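Local coordinates for iron-sulfur cluster assembly scaffold protein IscU (Streptococcus pyogenes, PDB 1SU0) that probably serves as the scaffold on which IscS assembles iron-sulfur clusters for transfer to other proteins, and here binds a zinc ion, probably in place of a cluster, at residues 13-16 and 17-21; 73-76 and 77-81; 104-107 and 108-111. All blocks are in the same frame, centred on the assembly; numbering follows the deposited sequence.

Contact 1. Residues 13-16 and 17-21; sequences VVAD and HSKRP
With a first torsion of 41°, S18 places OG between its backbone N and carbonyl carbon, which turns the hydroxyl back over the preceding turn of helix. There OG lies 2.8 Å from A15 O and 3.0 Å from V14 O, and its single proton could go to either. D16 has CG anti to the backbone N (chi1 -178°), beside its carbonyl carbon, and its side chain lies alongside that of R20, the two pointing alike. Their charged ends do not meet: a water bridges them, donating to D16 OD2 at 2.6 Å and to R20 O and accepting a weak bond from R20 NE, although other acceptors compete for its protons. The backbone beneath is a helix running out. K19 N bonds A15 O at 2.8 Å and R20 N bonds D16 O at 3.0 Å. R20 is the first residue to leave helical phi/psi. On another side, H17 lies alongside V13, its CD2 4.1 Å from V13 CG1. Both ring nitrogens of this buried histidine are held from outside, by S73 and E111. The end of helix 8-19 and P21 just beyond it thus rest against helix 66-79, where H17 packs on M74 and D77, S18 on T66 and P21 on T69; a turn earlier, V13 meets the loop around E111 and L114.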
loop_
_atom_site.group_PDB
_atom_site.type_symbol
_atom_site.label_atom_id
_atom_site.label_comp_id
_atom_site.label_asym_id
_atom_site.label_seq_id
_atom_site.Cartn_x
_atom_site.Cartn_y
_atom_site.Cartn_z
ATOM N N VAL A 13 7.465 5.336 12.884
ATOM C CA VAL A 13 7.240 5.410 11.441
ATOM C C VAL A 13 5.940 4.684 11.053
ATOM O O VAL A 13 5.159 5.201 10.281
ATOM C CB VAL A 13 8.469 4.892 10.664
ATOM C CG1 VAL A 13 8.173 4.737 9.196
ATOM C CG2 VAL A 13 9.632 5.858 10.869
ATOM N N VAL A 14 5.687 3.523 11.630
ATOM C CA VAL A 14 4.461 2.799 11.362
ATOM C C VAL A 14 3.254 3.544 11.943
ATOM O O VAL A 14 2.225 3.663 11.291
ATOM C CB VAL A 14 4.504 1.407 11.958
ATOM C CG1 VAL A 14 3.136 0.722 11.805
ATOM C CG2 VAL A 14 5.621 0.571 11.320
ATOM N N ALA A 15 3.379 4.028 13.172
ATOM C CA ALA A 15 2.354 4.869 13.781
ATOM C C ALA A 15 2.010 6.115 12.971
ATOM O O ALA A 15 0.838 6.452 12.838
ATOM C CB ALA A 15 2.742 5.249 15.191
ATOM N N ASP A 16 3.029 6.769 12.417
ATOM C CA ASP A 16 2.848 7.965 11.607
ATOM C C ASP A 16 2.075 7.683 10.353
ATOM O O ASP A 16 1.324 8.533 9.901
ATOM C CB ASP A 16 4.206 8.545 11.195
ATOM C CG ASP A 16 4.083 9.851 10.377
ATOM O OD1 ASP A 16 3.649 10.884 10.940
ATOM O OD2 ASP A 16 4.369 9.912 9.157
ATOM N N HIS A 17 2.279 6.506 9.761
ATOM C CA HIS A 17 1.571 6.156 8.552
ATOM C C HIS A 17 0.099 5.817 8.856
ATOM O O HIS A 17 -0.760 5.975 7.994
ATOM C CB HIS A 17 2.252 4.986 7.830
ATOM C CG HIS A 17 3.382 5.404 6.943
ATOM N ND1 HIS A 17 3.179 6.062 5.748
ATOM C CD2 HIS A 17 4.723 5.235 7.061
ATOM C CE1 HIS A 17 4.347 6.317 5.188
ATOM N NE2 HIS A 17 5.300 5.819 5.958
ATOM N N SER A 18 -0.191 5.326 10.052
ATOM C CA SER A 18 -1.557 4.933 10.394
ATOM C C SER A 18 -2.344 6.131 10.901
ATOM O O SER A 18 -3.511 6.274 10.607
ATOM C CB SER A 18 -1.562 3.825 11.445
ATOM O OG SER A 18 -0.571 4.061 12.434
ATOM N N LYS A 19 -1.703 6.999 11.673
ATOM C CA LYS A 19 -2.392 8.141 12.260
ATOM C C LYS A 19 -2.454 9.325 11.284
ATOM O O LYS A 19 -3.474 9.987 11.180
ATOM C CB LYS A 19 -1.717 8.552 13.571
ATOM C CG LYS A 19 -1.859 7.539 14.726
ATOM C CD LYS A 19 -0.765 7.784 15.802
ATOM C CE LYS A 19 -0.879 6.841 17.032
ATOM N NZ LYS A 19 0.244 7.047 18.041
ATOM N N ARG A 20 -1.374 9.575 10.555
ATOM C CA ARG A 20 -1.298 10.689 9.605
ATOM C C ARG A 20 -0.928 10.211 8.190
ATOM O O ARG A 20 0.156 10.544 7.665
ATOM C CB ARG A 20 -0.268 11.704 10.105
ATOM C CG ARG A 20 -0.260 13.041 9.375
ATOM C CD ARG A 20 0.726 14.057 9.975
ATOM N NE ARG A 20 1.584 14.689 8.966
ATOM C CZ ARG A 20 1.931 15.977 8.959
ATOM N NH1 ARG A 20 1.510 16.819 9.908
ATOM N NH2 ARG A 20 2.714 16.440 7.989
ATOM N N PRO A 21 -1.819 9.425 7.577
ATOM C CA PRO A 21 -1.579 8.862 6.245
ATOM C C PRO A 21 -1.068 9.857 5.213
ATOM O O PRO A 21 -1.486 11.009 5.183
ATOM C CB PRO A 21 -2.960 8.363 5.824
ATOM C CG PRO A 21 -3.628 8.043 7.101
ATOM C CD PRO A 21 -3.129 9.003 8.111
HETATM O O HOH W 1 2.795 11.961 8.638
#

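Contact 2. Residues 73-76 and 77-81; sequences SMMT and DAVIG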
loop_
_atom_site.group_PDB
_atom_site.type_symbol
_atom_site.label_atom_id
_atom_site.label_comp_id
_atom_site.label_asym_id
_atom_site.label_seq_id
_atom_site.Cartn_x
_atom_site.Cartn_y
_atom_site.Cartn_z
ATOM N N SER A 73 -0.789 3.787 3.172
ATOM C CA SER A 73 -0.037 5.021 3.133
ATOM C C SER A 73 1.340 4.754 2.535
ATOM O O SER A 73 1.790 5.448 1.626
ATOM C CB SER A 73 0.023 5.603 4.543
ATOM O OG SER A 73 0.942 6.653 4.620
ATOM N N MET A 74 1.995 3.715 3.017
ATOM C CA MET A 74 3.323 3.350 2.518
ATOM C C MET A 74 3.307 2.895 1.038
ATOM O O MET A 74 4.221 3.180 0.266
ATOM C CB MET A 74 3.894 2.249 3.400
ATOM C CG MET A 74 4.157 2.660 4.850
ATOM S SD MET A 74 4.267 1.057 6.021
ATOM C CE MET A 74 5.287 1.790 7.562
ATOM N N MET A 75 2.261 2.189 0.642
ATOM C CA MET A 75 2.083 1.802 -0.755
ATOM C C MET A 75 2.124 3.039 -1.684
ATOM O O MET A 75 2.802 3.011 -2.707
ATOM C CB MET A 75 0.779 1.031 -0.907
ATOM C CG MET A 75 0.475 0.559 -2.326
ATOM S SD MET A 75 -0.394 1.958 -3.396
ATOM C CE MET A 75 -2.119 2.182 -2.400
ATOM N N THR A 76 1.452 4.125 -1.308
ATOM C CA THR A 76 1.411 5.328 -2.141
ATOM C C THR A 76 2.799 5.917 -2.329
ATOM O O THR A 76 3.144 6.354 -3.413
ATOM C CB THR A 76 0.501 6.447 -1.546
ATOM O OG1 THR A 76 1.071 6.968 -0.333
ATOM C CG2 THR A 76 -0.882 5.927 -1.166
ATOM N N ASP A 77 3.578 5.956 -1.259
ATOM C CA ASP A 77 4.913 6.479 -1.335
ATOM C C ASP A 77 5.730 5.639 -2.322
ATOM O O ASP A 77 6.545 6.175 -3.079
ATOM C CB ASP A 77 5.598 6.407 0.028
ATOM C CG ASP A 77 5.202 7.523 0.973
ATOM O OD1 ASP A 77 4.429 8.433 0.621
ATOM O OD2 ASP A 77 5.660 7.556 2.127
ATOM N N ALA A 78 5.516 4.324 -2.294
ATOM C CA ALA A 78 6.362 3.373 -3.026
ATOM C C ALA A 78 6.104 3.335 -4.516
ATOM O O ALA A 78 6.969 2.900 -5.273
ATOM C CB ALA A 78 6.185 1.954 -2.467
ATOM N N VAL A 79 4.919 3.745 -4.935
ATOM C CA VAL A 79 4.483 3.532 -6.308
ATOM C C VAL A 79 4.366 4.821 -7.120
ATOM O O VAL A 79 4.250 4.779 -8.348
ATOM C CB VAL A 79 3.133 2.772 -6.352
ATOM C CG1 VAL A 79 3.243 1.458 -5.590
ATOM C CG2 VAL A 79 1.994 3.622 -5.834
ATOM N N ILE A 80 4.388 5.955 -6.428
ATOM C CA ILE A 80 4.125 7.232 -7.056
ATOM C C ILE A 80 5.184 7.461 -8.127
ATOM O O ILE A 80 6.389 7.514 -7.849
ATOM C CB ILE A 80 4.045 8.383 -5.983
ATOM C CG1 ILE A 80 3.298 9.613 -6.523
ATOM C CG2 ILE A 80 5.412 8.760 -5.436
ATOM C CD1 ILE A 80 3.725 10.074 -7.872
ATOM N N GLY A 81 4.704 7.543 -9.365
ATOM C CA GLY A 81 5.523 7.842 -10.520
ATOM C C GLY A 81 6.253 6.644 -11.053
ATOM O O GLY A 81 7.405 6.796 -11.470
#
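M75 and V79, one helical turn apart, form the apolar side of this contact: SD of M75 lies 3.8 Å from CG2 of V79, the two side chains crossing at a slant. M75 leaves the backbone with CG anti to its own N (chi1 -180°) and then bends at both following torsions, which carries SD forward along the helix, toward the valine. Both methyl groups of V79 also press on the carbonyl of M75, CG1 and CG2 each standing 3.3 Å from M75 O. This side is buried, with A131, W132 and L135 of helix 122-139 packed over it. T76 is buried too, on I58 and F60 of strand 55-63, and its hydroxyl is satisfied within the helix: OG1 donates to S73 O at 2.6 Å, only 15° out of the carbonyl plane.

The looser side begins at D77, which is partly exposed. Its carboxylate is turned back along the helix, yet OD1 remains 3.8 Å from T76 OG1, and the side chain lies against H17 of helix 8-19 and against H22 and H23 of a loop. Backbone bonding is uneven. A78 N to M74 O, at 3.1 Å, is the one bond of alpha-helical spacing between 73-76 and 77-81 that is not weak; D77 N to S73 O, V79 N to M75 O and I80 N to T76 O all are. I80 then leaves helical geometry. The pattern is that of the C-terminal end of a largely buried helix, its last bonds weak. Helix 66-79 starts beside the zinc ligand C65 and is packed against strand 55-63 of the antiparallel sheet and against helix 122-139 of the NifU-like scaffold domain.

Contact 3. Residues 104-107 and 108-111; sequences PAQK and ELGE
The backbone winds as a 3-10 helix, defined by bonds between residues three apart: E108 N to A105 O at 3.0 Å and L109 N to Q106 O at 3.1 Å. A weaker bond from G110 N to K107 O prolongs the series, and G110 turns the chain with positive phi. L109 folds back over the preceding turn: its CB is 3.1 Å from Q106 O, while CD2 reaches 4.1 Å from both CB and CG of Q106, the side chains crossing at an angle. The backbone sets E108 CB 3.3 Å from A105 O. With CG anti to its carbonyl carbon (chi1 -59°), E108 keeps CG over that oxygen too, 3.5 Å from A105 O, and the bend at the next torsion serves only to turn the carboxylate. K107, bent at its third torsion, leads away; its NZ is 5.7 Å from E108 OE2, so opposite charges are near but do not pair. The amide end of Q106 is held elsewhere, NE2 donating to the carbonyl of Q101. In the fold this short helix belongs to the connection between helices 84-97 and 122-139, and it lies on the first of these: the buried L109 packs on I93 and M97, Q106 on M97 and E108 on L90.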
loop_
_atom_site.group_PDB
_atom_site.type_symbol
_atom_site.label_atom_id
_atom_site.label_comp_id
_atom_site.label_asym_id
_atom_site.label_seq_id
_atom_site.Cartn_x
_atom_site.Cartn_y
_atom_site.Cartn_z
ATOM N N PRO A 104 16.289 -9.073 -1.571
ATOM C CA PRO A 104 16.929 -7.746 -1.526
ATOM C C PRO A 104 16.100 -6.642 -2.138
ATOM O O PRO A 104 16.290 -5.491 -1.815
ATOM C CB PRO A 104 18.181 -7.939 -2.382
ATOM C CG PRO A 104 18.487 -9.368 -2.272
ATOM C CD PRO A 104 17.158 -10.056 -2.241
ATOM N N ALA A 105 15.214 -7.006 -3.041
ATOM C CA ALA A 105 14.337 -6.067 -3.713
ATOM C C ALA A 105 13.293 -5.391 -2.786
ATOM O O ALA A 105 12.623 -4.447 -3.181
ATOM C CB ALA A 105 13.631 -6.796 -4.824
ATOM N N GLN A 106 13.151 -5.890 -1.563
ATOM C CA GLN A 106 12.222 -5.319 -0.609
ATOM C C GLN A 106 12.642 -3.912 -0.231
ATOM O O GLN A 106 11.838 -3.129 0.255
ATOM C CB GLN A 106 12.121 -6.202 0.614
ATOM C CG GLN A 106 11.334 -7.439 0.352
ATOM C CD GLN A 106 11.525 -8.496 1.413
ATOM O OE1 GLN A 106 12.045 -8.203 2.501
ATOM N NE2 GLN A 106 11.102 -9.735 1.110
ATOM N N LYS A 107 13.907 -3.596 -0.464
ATOM C CA LYS A 107 14.419 -2.243 -0.333
ATOM C C LYS A 107 13.668 -1.235 -1.182
ATOM O O LYS A 107 13.559 -0.086 -0.788
ATOM C CB LYS A 107 15.886 -2.207 -0.727
ATOM C CG LYS A 107 16.823 -2.751 0.352
ATOM C CD LYS A 107 18.202 -3.077 -0.191
ATOM C CE LYS A 107 18.809 -1.903 -0.964
ATOM N NZ LYS A 107 20.147 -2.268 -1.588
ATOM N N GLU A 108 13.162 -1.662 -2.343
ATOM C CA GLU A 108 12.453 -0.781 -3.287
ATOM C C GLU A 108 11.043 -0.438 -2.844
ATOM O O GLU A 108 10.334 0.297 -3.513
ATOM C CB GLU A 108 12.361 -1.453 -4.657
ATOM C CG GLU A 108 13.702 -1.807 -5.266
ATOM C CD GLU A 108 14.610 -0.609 -5.323
ATOM O OE1 GLU A 108 14.141 0.424 -5.853
ATOM O OE2 GLU A 108 15.763 -0.690 -4.814
ATOM N N LEU A 109 10.632 -1.024 -1.733
ATOM C CA LEU A 109 9.314 -0.840 -1.150
ATOM C C LEU A 109 9.319 0.359 -0.224
ATOM O O LEU A 109 8.260 0.814 0.191
ATOM C CB LEU A 109 8.983 -2.066 -0.314
ATOM C CG LEU A 109 8.060 -3.178 -0.785
ATOM C CD1 LEU A 109 7.896 -3.200 -2.250
ATOM C CD2 LEU A 109 8.503 -4.545 -0.220
ATOM N N GLY A 110 10.519 0.861 0.111
ATOM C CA GLY A 110 10.679 1.990 1.019
ATOM C C GLY A 110 10.212 1.676 2.438
ATOM O O GLY A 110 10.547 0.636 2.995
ATOM N N GLU A 111 9.432 2.569 3.036
ATOM C CA GLU A 111 9.024 2.351 4.420
ATOM C C GLU A 111 8.054 1.174 4.574
ATOM O O GLU A 111 7.993 0.603 5.628
ATOM C CB GLU A 111 8.490 3.642 5.073
ATOM C CG GLU A 111 9.588 4.620 5.457
ATOM C CD GLU A 111 9.062 5.994 5.850
ATOM O OE1 GLU A 111 7.904 6.088 6.243
ATOM O OE2 GLU A 111 9.797 6.987 5.745
#

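In the fold
The three contacts come in order along the chain: contact 1 closes helix 8-19, contact 2 closes helix 66-79, and contact 3 lies in the connection between helices 84-97 and 122-139. Their centres are about 14 Å apart for contacts 1 and 2, about 18 Å for 1 and 3, and about 12 Å for 2 and 3. H17 joins all three, its ND1 2.6 Å from S73 OG and its NE2 2.6 Å from E111 OE1, both probable hydrogen bonds. Contacts 2 and 3 also touch directly, side chain on main-chain oxygen: M74 CE on E111 O and A78 CB on L109 O. Segments distant in sequence thus meet on the helical side of one NifU-like domain.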